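Local coordinates for abietadiene synthase, chloroplastic (Abies grandis, PDB 3S9V), which is a chloroplastic member of the terpene synthase family, a predominantly alpha-helical enzyme that carries the family's metal-binding domain, at residues 433-438 against 780-785; 427-432 against 512-517; 507-512 against 774-779; 35-40 against 464-469. All blocks are in the same frame, centred on the assembly; numbering follows the deposited sequence.

Interaction 1 of 4, residues 433-438 against 780-785; sequences EARSYI and LFQPVA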
loop_
_atom_site.group_PDB
_atom_site.type_symbol
_atom_site.label_atom_id
_atom_site.label_comp_id
_atom_site.label_asym_id
_atom_site.label_seq_id
_atom_site.Cartn_x
_atom_site.Cartn_y
_atom_site.Cartn_z
ATOM N N GLU A 433 6.478 -7.558 1.878
ATOM C CA GLU A 433 5.530 -6.813 1.056
ATOM C C GLU A 433 6.220 -6.433 -0.247
ATOM O O GLU A 433 5.632 -6.521 -1.321
ATOM C CB GLU A 433 5.051 -5.534 1.753
ATOM C CG GLU A 433 4.008 -4.771 0.923
ATOM C CD GLU A 433 3.388 -3.580 1.648
ATOM O OE1 GLU A 433 2.911 -3.758 2.790
ATOM O OE2 GLU A 433 3.361 -2.470 1.069
ATOM N N ALA A 434 7.475 -6.017 -0.149
ATOM C CA ALA A 434 8.221 -5.628 -1.332
ATOM C C ALA A 434 8.355 -6.804 -2.292
ATOM O O ALA A 434 8.234 -6.636 -3.512
ATOM C CB ALA A 434 9.600 -5.104 -0.939
ATOM N N ARG A 435 8.594 -7.996 -1.751
ATOM C CA ARG A 435 8.749 -9.165 -2.606
ATOM C C ARG A 435 7.435 -9.471 -3.280
ATOM O O ARG A 435 7.399 -9.784 -4.469
ATOM C CB ARG A 435 9.207 -10.398 -1.816
ATOM C CG ARG A 435 9.664 -11.547 -2.718
ATOM C CD ARG A 435 10.213 -12.708 -1.916
ATOM N NE ARG A 435 11.151 -13.530 -2.679
ATOM C CZ ARG A 435 10.821 -14.230 -3.757
ATOM N NH1 ARG A 435 11.738 -14.948 -4.387
ATOM N NH2 ARG A 435 9.573 -14.210 -4.205
ATOM N N SER A 436 6.354 -9.369 -2.517
ATOM C CA SER A 436 5.026 -9.651 -3.051
ATOM C C SER A 436 4.707 -8.735 -4.234
ATOM O O SER A 436 4.352 -9.199 -5.321
ATOM C CB SER A 436 3.971 -9.468 -1.956
ATOM O OG SER A 436 2.685 -9.860 -2.398
ATOM N N TYR A 437 4.854 -7.434 -4.029
ATOM C CA TYR A 437 4.544 -6.494 -5.088
ATOM C C TYR A 437 5.477 -6.626 -6.291
ATOM O O TYR A 437 5.053 -6.454 -7.435
ATOM C CB TYR A 437 4.553 -5.060 -4.555
ATOM C CG TYR A 437 3.765 -4.120 -5.434
ATOM C CD1 TYR A 437 2.452 -4.423 -5.801
ATOM C CD2 TYR A 437 4.328 -2.943 -5.919
ATOM C CE1 TYR A 437 1.727 -3.576 -6.629
ATOM C CE2 TYR A 437 3.603 -2.088 -6.752
ATOM C CZ TYR A 437 2.311 -2.413 -7.099
ATOM O OH TYR A 437 1.598 -1.583 -7.927
ATOM N N ILE A 438 6.743 -6.934 -6.033
ATOM C CA ILE A 438 7.707 -7.108 -7.108
ATOM C C ILE A 438 7.196 -8.178 -8.079
ATOM O O ILE A 438 7.428 -8.100 -9.285
ATOM C CB ILE A 438 9.096 -7.513 -6.541
ATOM C CG1 ILE A 438 9.761 -6.281 -5.932
ATOM C CG2 ILE A 438 9.972 -8.149 -7.628
ATOM C CD1 ILE A 438 11.150 -6.522 -5.409
ATOM N N LEU A 780 15.356 -14.225 2.712
ATOM C CA LEU A 780 16.795 -14.467 2.688
ATOM C C LEU A 780 17.392 -15.376 1.618
ATOM O O LEU A 780 18.569 -15.241 1.299
ATOM C CB LEU A 780 17.243 -14.992 4.058
ATOM C CG LEU A 780 16.858 -14.201 5.312
ATOM C CD1 LEU A 780 17.342 -14.956 6.542
ATOM C CD2 LEU A 780 17.465 -12.814 5.268
ATOM N N PHE A 781 16.612 -16.294 1.058
ATOM C CA PHE A 781 17.190 -17.211 0.082
ATOM C C PHE A 781 16.760 -17.093 -1.375
ATOM O O PHE A 781 17.593 -16.865 -2.249
ATOM C CB PHE A 781 17.002 -18.645 0.580
ATOM C CG PHE A 781 17.556 -18.871 1.959
ATOM C CD1 PHE A 781 18.861 -18.485 2.267
ATOM C CD2 PHE A 781 16.772 -19.435 2.957
ATOM C CE1 PHE A 781 19.375 -18.653 3.553
ATOM C CE2 PHE A 781 17.278 -19.609 4.244
ATOM C CZ PHE A 781 18.585 -19.214 4.542
ATOM N N GLN A 782 15.469 -17.258 -1.636
ATOM C CA GLN A 782 14.940 -17.171 -2.991
ATOM C C GLN A 782 15.041 -15.723 -3.502
ATOM O O GLN A 782 14.424 -14.819 -2.938
ATOM C CB GLN A 782 13.477 -17.619 -2.985
ATOM C CG GLN A 782 12.949 -18.098 -4.319
ATOM C CD GLN A 782 12.657 -19.587 -4.313
ATOM O OE1 GLN A 782 11.824 -20.063 -3.538
ATOM N NE2 GLN A 782 13.347 -20.332 -5.172
ATOM N N PRO A 783 15.837 -15.482 -4.558
ATOM C CA PRO A 783 15.937 -14.107 -5.060
ATOM C C PRO A 783 14.750 -13.808 -5.978
ATOM O O PRO A 783 14.051 -14.728 -6.409
ATOM C CB PRO A 783 17.264 -14.104 -5.826
ATOM C CG PRO A 783 18.015 -15.265 -5.247
ATOM C CD PRO A 783 16.930 -16.298 -5.102
ATOM N N VAL A 784 14.512 -12.530 -6.260
ATOM C CA VAL A 784 13.417 -12.156 -7.148
ATOM C C VAL A 784 13.932 -12.067 -8.584
ATOM O O VAL A 784 15.040 -11.588 -8.828
ATOM C CB VAL A 784 12.784 -10.800 -6.752
ATOM C CG1 VAL A 784 12.196 -10.898 -5.368
ATOM C CG2 VAL A 784 13.821 -9.682 -6.826
ATOM N N ALA A 785 13.124 -12.537 -9.528
ATOM C CA ALA A 785 13.496 -12.516 -10.940
ATOM C C ALA A 785 12.454 -11.775 -11.770
ATOM O O ALA A 785 12.310 -12.028 -12.964
ATOM C CB ALA A 785 13.659 -13.950 -11.462
#

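Interaction 2 of 4, residues 427-432 against 512-517; sequences KSMPRL and ASFIFE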
loop_
_atom_site.group_PDB
_atom_site.type_symbol
_atom_site.label_atom_id
_atom_site.label_comp_id
_atom_site.label_asym_id
_atom_site.label_seq_id
_atom_site.Cartn_x
_atom_site.Cartn_y
_atom_site.Cartn_z
ATOM N N LYS A 427 0.868 -6.861 10.116
ATOM C CA LYS A 427 1.513 -8.150 9.882
ATOM C C LYS A 427 2.377 -8.124 8.635
ATOM O O LYS A 427 2.946 -9.143 8.249
ATOM C CB LYS A 427 0.475 -9.260 9.703
ATOM C CG LYS A 427 -0.461 -9.474 10.864
ATOM C CD LYS A 427 -1.382 -10.638 10.561
ATOM C CE LYS A 427 -2.443 -10.800 11.625
ATOM N NZ LYS A 427 -3.327 -11.961 11.323
ATOM N N SER A 428 2.469 -6.963 8.002
ATOM C CA SER A 428 3.243 -6.833 6.784
ATOM C C SER A 428 4.636 -6.231 7.002
ATOM O O SER A 428 4.769 -5.044 7.305
ATOM C CB SER A 428 2.459 -5.989 5.779
ATOM O OG SER A 428 3.168 -5.871 4.557
ATOM N N MET A 429 5.669 -7.057 6.845
ATOM C CA MET A 429 7.047 -6.598 7.003
ATOM C C MET A 429 7.516 -6.088 5.636
ATOM O O MET A 429 7.226 -6.696 4.607
ATOM C CB MET A 429 7.949 -7.748 7.474
ATOM C CG MET A 429 7.358 -8.615 8.599
ATOM S SD MET A 429 6.792 -7.687 10.047
ATOM C CE MET A 429 8.287 -6.761 10.420
ATOM N N PRO A 430 8.250 -4.966 5.613
ATOM C CA PRO A 430 8.765 -4.345 4.386
ATOM C C PRO A 430 9.320 -5.268 3.294
ATOM O O PRO A 430 8.918 -5.159 2.129
ATOM C CB PRO A 430 9.819 -3.372 4.913
ATOM C CG PRO A 430 9.236 -2.940 6.217
ATOM C CD PRO A 430 8.741 -4.251 6.805
ATOM N N ARG A 431 10.237 -6.166 3.644
ATOM C CA ARG A 431 10.804 -7.056 2.632
ATOM C C ARG A 431 9.761 -8.009 2.052
ATOM O O ARG A 431 9.727 -8.240 0.842
ATOM C CB ARG A 431 11.975 -7.861 3.203
ATOM C CG ARG A 431 13.216 -7.035 3.527
ATOM C CD ARG A 431 13.942 -6.551 2.269
ATOM N NE ARG A 431 13.370 -5.320 1.737
ATOM C CZ ARG A 431 13.784 -4.720 0.626
ATOM N NH1 ARG A 431 14.780 -5.236 -0.090
ATOM N NH2 ARG A 431 13.219 -3.586 0.243
ATOM N N LEU A 432 8.907 -8.560 2.908
ATOM C CA LEU A 432 7.880 -9.485 2.434
ATOM C C LEU A 432 6.864 -8.786 1.525
ATOM O O LEU A 432 6.437 -9.356 0.512
ATOM C CB LEU A 432 7.183 -10.146 3.625
ATOM C CG LEU A 432 8.134 -10.997 4.474
ATOM C CD1 LEU A 432 7.396 -11.610 5.659
ATOM C CD2 LEU A 432 8.733 -12.091 3.593
ATOM N N ALA A 512 16.138 -8.442 9.641
ATOM C CA ALA A 512 16.431 -8.423 8.216
ATOM C C ALA A 512 15.188 -8.076 7.404
ATOM O O ALA A 512 15.277 -7.483 6.342
ATOM C CB ALA A 512 16.985 -9.783 7.777
ATOM N N SER A 513 14.026 -8.446 7.917
ATOM C CA SER A 513 12.782 -8.179 7.218
ATOM C C SER A 513 12.337 -6.714 7.269
ATOM O O SER A 513 11.561 -6.285 6.407
ATOM C CB SER A 513 11.666 -9.058 7.784
ATOM O OG SER A 513 11.149 -8.502 8.985
ATOM N N PHE A 514 12.808 -5.945 8.255
ATOM C CA PHE A 514 12.394 -4.543 8.343
ATOM C C PHE A 514 13.490 -3.479 8.311
ATOM O O PHE A 514 13.285 -2.425 7.716
ATOM C CB PHE A 514 11.445 -4.325 9.543
ATOM C CG PHE A 514 12.074 -4.557 10.896
ATOM C CD1 PHE A 514 12.830 -3.561 11.511
ATOM C CD2 PHE A 514 11.882 -5.762 11.568
ATOM C CE1 PHE A 514 13.389 -3.759 12.786
ATOM C CE2 PHE A 514 12.432 -5.975 12.838
ATOM C CZ PHE A 514 13.188 -4.970 13.447
ATOM N N ILE A 515 14.636 -3.719 8.945
ATOM C CA ILE A 515 15.740 -2.745 8.890
ATOM C C ILE A 515 16.815 -3.392 8.037
ATOM O O ILE A 515 17.910 -3.713 8.493
ATOM C CB ILE A 515 16.324 -2.394 10.290
ATOM C CG1 ILE A 515 16.632 -3.666 11.085
ATOM C CG2 ILE A 515 15.360 -1.489 11.035
ATOM C CD1 ILE A 515 17.479 -3.417 12.331
ATOM N N PHE A 516 16.458 -3.567 6.774
ATOM C CA PHE A 516 17.266 -4.210 5.754
ATOM C C PHE A 516 18.424 -3.435 5.122
ATOM O O PHE A 516 19.345 -4.049 4.593
ATOM C CB PHE A 516 16.323 -4.655 4.649
ATOM C CG PHE A 516 15.521 -3.524 4.066
ATOM C CD1 PHE A 516 15.995 -2.806 2.979
ATOM C CD2 PHE A 516 14.303 -3.152 4.636
ATOM C CE1 PHE A 516 15.272 -1.735 2.467
ATOM C CE2 PHE A 516 13.575 -2.082 4.131
ATOM C CZ PHE A 516 14.061 -1.373 3.046
ATOM N N GLU A 517 18.378 -2.108 5.155
ATOM C CA GLU A 517 19.434 -1.310 4.527
ATOM C C GLU A 517 20.851 -1.751 4.896
ATOM O O GLU A 517 21.116 -2.118 6.042
ATOM C CB GLU A 517 19.272 0.182 4.864
ATOM C CG GLU A 517 17.982 0.851 4.374
ATOM C CD GLU A 517 16.817 0.714 5.352
ATOM O OE1 GLU A 517 16.063 1.702 5.523
ATOM O OE2 GLU A 517 16.650 -0.373 5.946
#

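Interaction 3 of 4, residues 507-512 against 774-779; sequences IYFSPA and EHVKNC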
loop_
_atom_site.group_PDB
_atom_site.type_symbol
_atom_site.label_atom_id
_atom_site.label_comp_id
_atom_site.label_asym_id
_atom_site.label_seq_id
_atom_site.Cartn_x
_atom_site.Cartn_y
_atom_site.Cartn_z
ATOM N N ILE A 507 15.793 -16.189 13.821
ATOM C CA ILE A 507 15.931 -14.944 14.570
ATOM C C ILE A 507 16.508 -13.803 13.735
ATOM O O ILE A 507 16.124 -12.643 13.908
ATOM C CB ILE A 507 16.819 -15.148 15.813
ATOM C CG1 ILE A 507 16.080 -16.011 16.836
ATOM C CG2 ILE A 507 17.198 -13.803 16.422
ATOM C CD1 ILE A 507 16.869 -16.260 18.106
ATOM N N TYR A 508 17.428 -14.125 12.833
ATOM C CA TYR A 508 18.044 -13.107 11.989
ATOM C C TYR A 508 17.034 -12.572 10.975
ATOM O O TYR A 508 17.141 -11.437 10.508
ATOM C CB TYR A 508 19.255 -13.678 11.250
ATOM C CG TYR A 508 19.862 -12.686 10.292
ATOM C CD1 TYR A 508 20.494 -11.538 10.761
ATOM C CD2 TYR A 508 19.745 -12.858 8.912
ATOM C CE1 TYR A 508 20.992 -10.579 9.887
ATOM C CE2 TYR A 508 20.234 -11.905 8.026
ATOM C CZ TYR A 508 20.853 -10.766 8.522
ATOM O OH TYR A 508 21.307 -9.799 7.656
ATOM N N PHE A 509 16.054 -13.401 10.639
ATOM C CA PHE A 509 15.019 -13.018 9.692
ATOM C C PHE A 509 14.296 -11.754 10.141
ATOM O O PHE A 509 14.026 -10.862 9.338
ATOM C CB PHE A 509 13.993 -14.143 9.545
ATOM C CG PHE A 509 12.645 -13.674 9.060
ATOM C CD1 PHE A 509 12.465 -13.268 7.742
ATOM C CD2 PHE A 509 11.563 -13.609 9.930
ATOM C CE1 PHE A 509 11.228 -12.806 7.303
ATOM C CE2 PHE A 509 10.316 -13.143 9.496
ATOM C CZ PHE A 509 10.151 -12.744 8.184
ATOM N N SER A 510 13.977 -11.698 11.428
ATOM C CA SER A 510 13.253 -10.571 11.990
ATOM C C SER A 510 13.798 -9.199 11.616
ATOM O O SER A 510 13.175 -8.479 10.840
ATOM C CB SER A 510 13.169 -10.708 13.513
ATOM O OG SER A 510 12.386 -11.834 13.862
ATOM N N PRO A 511 14.966 -8.815 12.148
ATOM C CA PRO A 511 15.455 -7.487 11.769
ATOM C C PRO A 511 15.720 -7.353 10.269
ATOM O O PRO A 511 15.546 -6.281 9.693
ATOM C CB PRO A 511 16.723 -7.341 12.601
ATOM C CG PRO A 511 17.240 -8.739 12.642
ATOM C CD PRO A 511 15.990 -9.553 12.909
ATOM N N ALA A 512 16.138 -8.442 9.641
ATOM C CA ALA A 512 16.431 -8.423 8.216
ATOM C C ALA A 512 15.188 -8.076 7.404
ATOM O O ALA A 512 15.277 -7.483 6.342
ATOM C CB ALA A 512 16.985 -9.783 7.777
ATOM N N GLU A 774 8.524 -20.497 5.021
ATOM C CA GLU A 774 8.223 -19.769 3.792
ATOM C C GLU A 774 8.716 -18.317 3.827
ATOM O O GLU A 774 9.258 -17.811 2.842
ATOM C CB GLU A 774 6.709 -19.813 3.542
ATOM C CG GLU A 774 6.214 -19.082 2.297
ATOM C CD GLU A 774 6.743 -19.679 1.006
ATOM O OE1 GLU A 774 6.808 -20.923 0.905
ATOM O OE2 GLU A 774 7.080 -18.901 0.088
ATOM N N HIS A 775 8.533 -17.650 4.965
ATOM C CA HIS A 775 8.956 -16.259 5.100
ATOM C C HIS A 775 10.465 -16.139 5.032
ATOM O O HIS A 775 10.998 -15.241 4.376
ATOM C CB HIS A 775 8.431 -15.683 6.415
ATOM C CG HIS A 775 6.938 -15.696 6.510
ATOM N ND1 HIS A 775 6.266 -15.750 7.712
ATOM C CD2 HIS A 775 5.987 -15.689 5.546
ATOM C CE1 HIS A 775 4.964 -15.782 7.484
ATOM N NE2 HIS A 775 4.769 -15.744 6.178
ATOM N N VAL A 776 11.149 -17.057 5.705
ATOM C CA VAL A 776 12.604 -17.078 5.724
ATOM C C VAL A 776 13.133 -17.245 4.306
ATOM O O VAL A 776 14.075 -16.563 3.889
ATOM C CB VAL A 776 13.118 -18.233 6.620
ATOM C CG1 VAL A 776 14.589 -18.482 6.372
ATOM C CG2 VAL A 776 12.887 -17.878 8.086
ATOM N N LYS A 777 12.511 -18.150 3.564
ATOM C CA LYS A 777 12.915 -18.408 2.192
ATOM C C LYS A 777 12.739 -17.156 1.319
ATOM O O LYS A 777 13.664 -16.758 0.609
ATOM C CB LYS A 777 12.094 -19.572 1.627
ATOM C CG LYS A 777 12.534 -20.062 0.254
ATOM C CD LYS A 777 11.617 -21.168 -0.266
ATOM C CE LYS A 777 10.200 -20.657 -0.507
ATOM N NZ LYS A 777 9.293 -21.730 -1.004
ATOM N N ASN A 778 11.564 -16.532 1.395
ATOM C CA ASN A 778 11.255 -15.339 0.601
ATOM C C ASN A 778 12.115 -14.123 0.878
ATOM O O ASN A 778 12.346 -13.303 -0.011
ATOM C CB ASN A 778 9.799 -14.912 0.796
ATOM C CG ASN A 778 8.820 -15.876 0.180
ATOM O OD1 ASN A 778 8.983 -16.291 -0.965
ATOM N ND2 ASN A 778 7.782 -16.229 0.932
ATOM N N CYS A 779 12.580 -13.997 2.113
ATOM C CA CYS A 779 13.373 -12.844 2.490
ATOM C C CYS A 779 14.874 -13.039 2.361
ATOM O O CYS A 779 15.588 -12.131 1.927
ATOM C CB CYS A 779 13.029 -12.437 3.932
ATOM S SG CYS A 779 13.939 -11.019 4.585
#

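Interaction 4 of 4, residues 35-40 against 464-469; sequences TLISEI and LELAKL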
loop_
_atom_site.group_PDB
_atom_site.type_symbol
_atom_site.label_atom_id
_atom_site.label_comp_id
_atom_site.label_asym_id
_atom_site.label_seq_id
_atom_site.Cartn_x
_atom_site.Cartn_y
_atom_site.Cartn_z
ATOM N N THR A 35 22.121 4.413 -12.315
ATOM C CA THR A 35 21.493 4.984 -13.497
ATOM C C THR A 35 19.984 5.071 -13.307
ATOM O O THR A 35 19.384 6.128 -13.491
ATOM C CB THR A 35 21.799 4.129 -14.747
ATOM O OG1 THR A 35 23.214 4.075 -14.946
ATOM C CG2 THR A 35 21.147 4.726 -15.984
ATOM N N LEU A 36 19.375 3.951 -12.939
ATOM C CA LEU A 36 17.940 3.904 -12.726
ATOM C C LEU A 36 17.483 4.942 -11.710
ATOM O O LEU A 36 16.457 5.598 -11.896
ATOM C CB LEU A 36 17.534 2.504 -12.273
ATOM C CG LEU A 36 17.562 1.472 -13.402
ATOM C CD1 LEU A 36 17.523 0.056 -12.847
ATOM C CD2 LEU A 36 16.375 1.720 -14.310
ATOM N N ILE A 37 18.257 5.097 -10.643
ATOM C CA ILE A 37 17.918 6.048 -9.597
ATOM C C ILE A 37 17.926 7.487 -10.090
ATOM O O ILE A 37 17.049 8.271 -9.736
ATOM C CB ILE A 37 18.876 5.919 -8.383
ATOM C CG1 ILE A 37 18.686 4.557 -7.712
ATOM C CG2 ILE A 37 18.590 7.002 -7.363
ATOM C CD1 ILE A 37 19.559 4.346 -6.492
ATOM N N SER A 38 18.913 7.847 -10.902
ATOM C CA SER A 38 18.960 9.215 -11.395
ATOM C C SER A 38 17.851 9.437 -12.428
ATOM O O SER A 38 17.323 10.542 -12.556
ATOM C CB SER A 38 20.339 9.528 -11.996
ATOM O OG SER A 38 20.575 8.769 -13.166
ATOM N N GLU A 39 17.483 8.380 -13.146
ATOM C CA GLU A 39 16.439 8.480 -14.159
ATOM C C GLU A 39 15.062 8.610 -13.525
ATOM O O GLU A 39 14.197 9.328 -14.029
ATOM C CB GLU A 39 16.477 7.262 -15.085
ATOM C CG GLU A 39 17.643 7.280 -16.061
ATOM C CD GLU A 39 17.671 6.067 -16.973
ATOM O OE1 GLU A 39 18.472 6.065 -17.934
ATOM O OE2 GLU A 39 16.898 5.115 -16.728
ATOM N N ILE A 40 14.866 7.906 -12.416
ATOM C CA ILE A 40 13.601 7.944 -11.699
ATOM C C ILE A 40 13.486 9.257 -10.932
ATOM O O ILE A 40 12.388 9.790 -10.755
ATOM C CB ILE A 40 13.482 6.739 -10.741
ATOM C CG1 ILE A 40 13.302 5.460 -11.563
ATOM C CG2 ILE A 40 12.322 6.934 -9.779
ATOM C CD1 ILE A 40 13.298 4.197 -10.732
ATOM N N LEU A 464 10.352 -1.445 -11.714
ATOM C CA LEU A 464 10.487 -2.879 -11.496
ATOM C C LEU A 464 11.920 -3.374 -11.655
ATOM O O LEU A 464 12.378 -4.231 -10.896
ATOM C CB LEU A 464 9.574 -3.649 -12.455
ATOM C CG LEU A 464 9.547 -5.160 -12.205
ATOM C CD1 LEU A 464 9.195 -5.434 -10.740
ATOM C CD2 LEU A 464 8.549 -5.821 -13.129
ATOM N N GLU A 465 12.623 -2.841 -12.644
ATOM C CA GLU A 465 14.001 -3.236 -12.873
ATOM C C GLU A 465 14.820 -2.880 -11.638
ATOM O O GLU A 465 15.613 -3.685 -11.152
ATOM C CB GLU A 465 14.559 -2.510 -14.097
ATOM C CG GLU A 465 15.986 -2.888 -14.451
ATOM C CD GLU A 465 16.483 -2.186 -15.701
ATOM O OE1 GLU A 465 17.627 -2.468 -16.121
ATOM O OE2 GLU A 465 15.733 -1.356 -16.262
ATOM N N LEU A 466 14.618 -1.671 -11.124
ATOM C CA LEU A 466 15.353 -1.232 -9.947
ATOM C C LEU A 466 14.963 -2.028 -8.703
ATOM O O LEU A 466 15.819 -2.370 -7.893
ATOM C CB LEU A 466 15.113 0.252 -9.695
ATOM C CG LEU A 466 15.789 0.809 -8.450
ATOM C CD1 LEU A 466 17.303 0.613 -8.553
ATOM C CD2 LEU A 466 15.437 2.283 -8.307
ATOM N N ALA A 467 13.671 -2.323 -8.564
ATOM C CA ALA A 467 13.166 -3.081 -7.420
ATOM C C ALA A 467 13.799 -4.474 -7.331
ATOM O O ALA A 467 14.084 -4.972 -6.238
ATOM C CB ALA A 467 11.648 -3.212 -7.511
ATOM N N LYS A 468 14.005 -5.109 -8.482
ATOM C CA LYS A 468 14.598 -6.436 -8.502
ATOM C C LYS A 468 16.097 -6.376 -8.206
ATOM O O LYS A 468 16.606 -7.123 -7.364
ATOM C CB LYS A 468 14.340 -7.109 -9.856
ATOM C CG LYS A 468 12.873 -7.431 -10.107
ATOM C CD LYS A 468 12.674 -8.184 -11.419
ATOM C CE LYS A 468 11.227 -8.617 -11.586
ATOM N NZ LYS A 468 10.993 -9.268 -12.907
ATOM N N LEU A 469 16.798 -5.479 -8.886
ATOM C CA LEU A 469 18.231 -5.334 -8.671
ATOM C C LEU A 469 18.534 -4.960 -7.220
ATOM O O LEU A 469 19.471 -5.480 -6.616
ATOM C CB LEU A 469 18.805 -4.259 -9.606
ATOM C CG LEU A 469 18.961 -4.620 -11.089
ATOM C CD1 LEU A 469 19.297 -3.381 -11.904
ATOM C CD2 LEU A 469 20.057 -5.667 -11.241
#

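Interaction 1 of 4, residues 433-438 against 780-785
Arg435 and Ile438 of helix 430-440 receive Val784 from the chain's C-terminal tail, which leaves helix 768-781 and lies along helix 461-491 in the mainly helical terpene synthase fold. The tight part of this contact is built on Val784. Its CG1 methyl sits over the centre of one guanidinium face of Arg435 and also reaches the aliphatic stem, with Val784 CG1 3.7 Å from Arg435 CG; the two side chains run past each other in opposite directions. Ile438 comes across at about a right angle, bringing its CG2 to 4.0 Å from Val784 CB, and Phe471 of helix 461-491 adds a further apolar neighbour to Val784. Toward solvent the packing thins. Pro783 is exposed and adds little, and of its side chain the equally exposed Gln782 brings the stem, Gln782 CG lying 3.4 Å from Arg435 NH1 before a bend at chi2 leads the amide off. Arg435 reaches the tail because CG stands anti to its main-chain nitrogen (chi1 -168°) and the chain stays extended as far as NE; its NH2 is salt-bridged to Glu439. Gln782 O, which Gln475 also binds, takes the hydrogen bond from Arg435 NH1 at 3.1 Å and 166°, lying in the guanidinium plane while the donor stands well above the carbonyl plane, 79° out of it.

Interaction 2 of 4, residues 427-432 against 512-517
Met429, Pro430 and Phe514 form the apolar centre where the start of helix 430-440 meets the end of helix 504-514. The Met429 chain folds back at chi2 and chi3, which brings its CE to 3.9 Å from Phe514 CD2, an approach oblique to the ring. Beside it Pro430 CD packs 3.8 Å from Phe514 CB, while Pro430 CB lies 4.0 Å from Phe516 CE2. Ser513 OG is tucked against the Met429 stem and is hydrogen-bonded to Ser510 O, three residues earlier. Further out the contact turns polar. Met429 occupies the N-cap, and the nearby Arg431 N donates to Ser513 O at 3.1 Å with an angle of 168°, so a carbonyl of 512-517 serves an N-H of the first turn. Two bends in the Arg431 chain then lay its guanidinium flat on Phe516, centres 3.8 Å apart and planes at 13°, a cation-pi stack over the ring face. Glu517 OE2 lies over the opposite face of the same ring, and the charge of that carboxylate is met by a salt bridge from OE1 to Arg745. The stack with Arg431 thus fixes how the Phe516 ring is turned, whereas any influence of Glu517 on Arg431 across the ring is probably weak.

Interaction 3 of 4, residues 507-512 against 774-779
Phe509 is the principal apolar element of this contact, pointing from helix 507-512 into one side of helix 774-779. Its far end passes across His775, with Phe509 CZ 3.8 Å from His775 CB, and nearer the backbone Phe509 CB touches Val776 CG2 at 4.2 Å. Cys779 comes to the edge of the ring, Cys779 CB lying near the ring plane at 3.8 Å from Phe509 CE1. A sulfur-aromatic contact accompanies this: with SG anti to the backbone nitrogen of Cys779 (chi1 179°), the sulfur stands 5.2 Å from the centroid of the Phe509 ring, obliquely placed, and also approaches Ala512 O. Within helix 774-779, Glu774 OE1 forms a salt bridge with Lys777 NZ, and Glu774 OE2 accepts from Asn778 ND2; these groups lie away from Phe509. The imidazole of His775 likewise leads off, its NE2 bonded to Tyr423 OH. The axes approach to 10.1 Å and cross at 55°, beside a kink at Pro511 and a wider pi-type turn at 777-779. An aromatic side chain laid between two helices crossing at this angle is in keeping with the alpha-helical bundle of terpene synthases.

Interaction 4 of 4, residues 35-40 against 464-469
Leu36 and Leu466 are the residues whose CA atoms lie nearest across two helices, with Leu36 CA 6.4 Å from Leu466 CA. The segment axes come within 10.1 Å of each other, and their N-to-C directions differ by 141°, an inclined and roughly antiparallel course. Leu36 fills the middle of the interface. Its CD1 lies 3.7 Å from Glu465 CG and 4.0 Å from Leu466 CB, while the methyl of the next turn is met as well, Leu36 CD1 to Leu469 CD1 being 4.0 Å. In this way helix 29-46, the first helix of the modelled chain, is laid against the long helix 461-491 of the mainly helical terpene synthase fold, joining parts of the sequence more than 400 residues apart. Leu466 answers Leu36 from the facing helix. Its CG is anti to the main-chain nitrogen (chi1 178°), and the CD2 branch meets two isoleucines: Leu466 CD2 reaches Ile40 CD1 at 3.8 Å and, with the side chains crossing at about a right angle, lies 4.0 Å from Ile37 CG1. The apolar seam has a charged margin. Glu465 is fully extended, so its stem crosses Leu36 at about a right angle; the carboxylate still lies against the Leu36 methyls, Glu465 OE2 being 3.7 Å from Leu36 CD2, while OE1 is salt-bridged to Arg32 NE.

Overall arrangement
Interactions 1, 2 and 3 form one cluster: interactions 2 and 3 have centres 8 Å apart and share Ala512, while interaction 1 lies 11 Å from each. Helix 430-440 serves interactions 1 and 2, helix 504-514 serves 2 and 3, and helix 768-781 serves 1 and 3, so three helices are joined pairwise. Interaction 4, about 16 Å from interaction 1 between centres, touches it where Lys468 probably bonds Ala785 O. Along the chain interaction 3 nests inside the loop closed by interaction 1, interaction 4 closes before interaction 3 opens, and the other pairs cross. The N-terminal helix 29-46 and the C-terminal tail thus both meet helix 461-491, knitting distant sequence into one helical body.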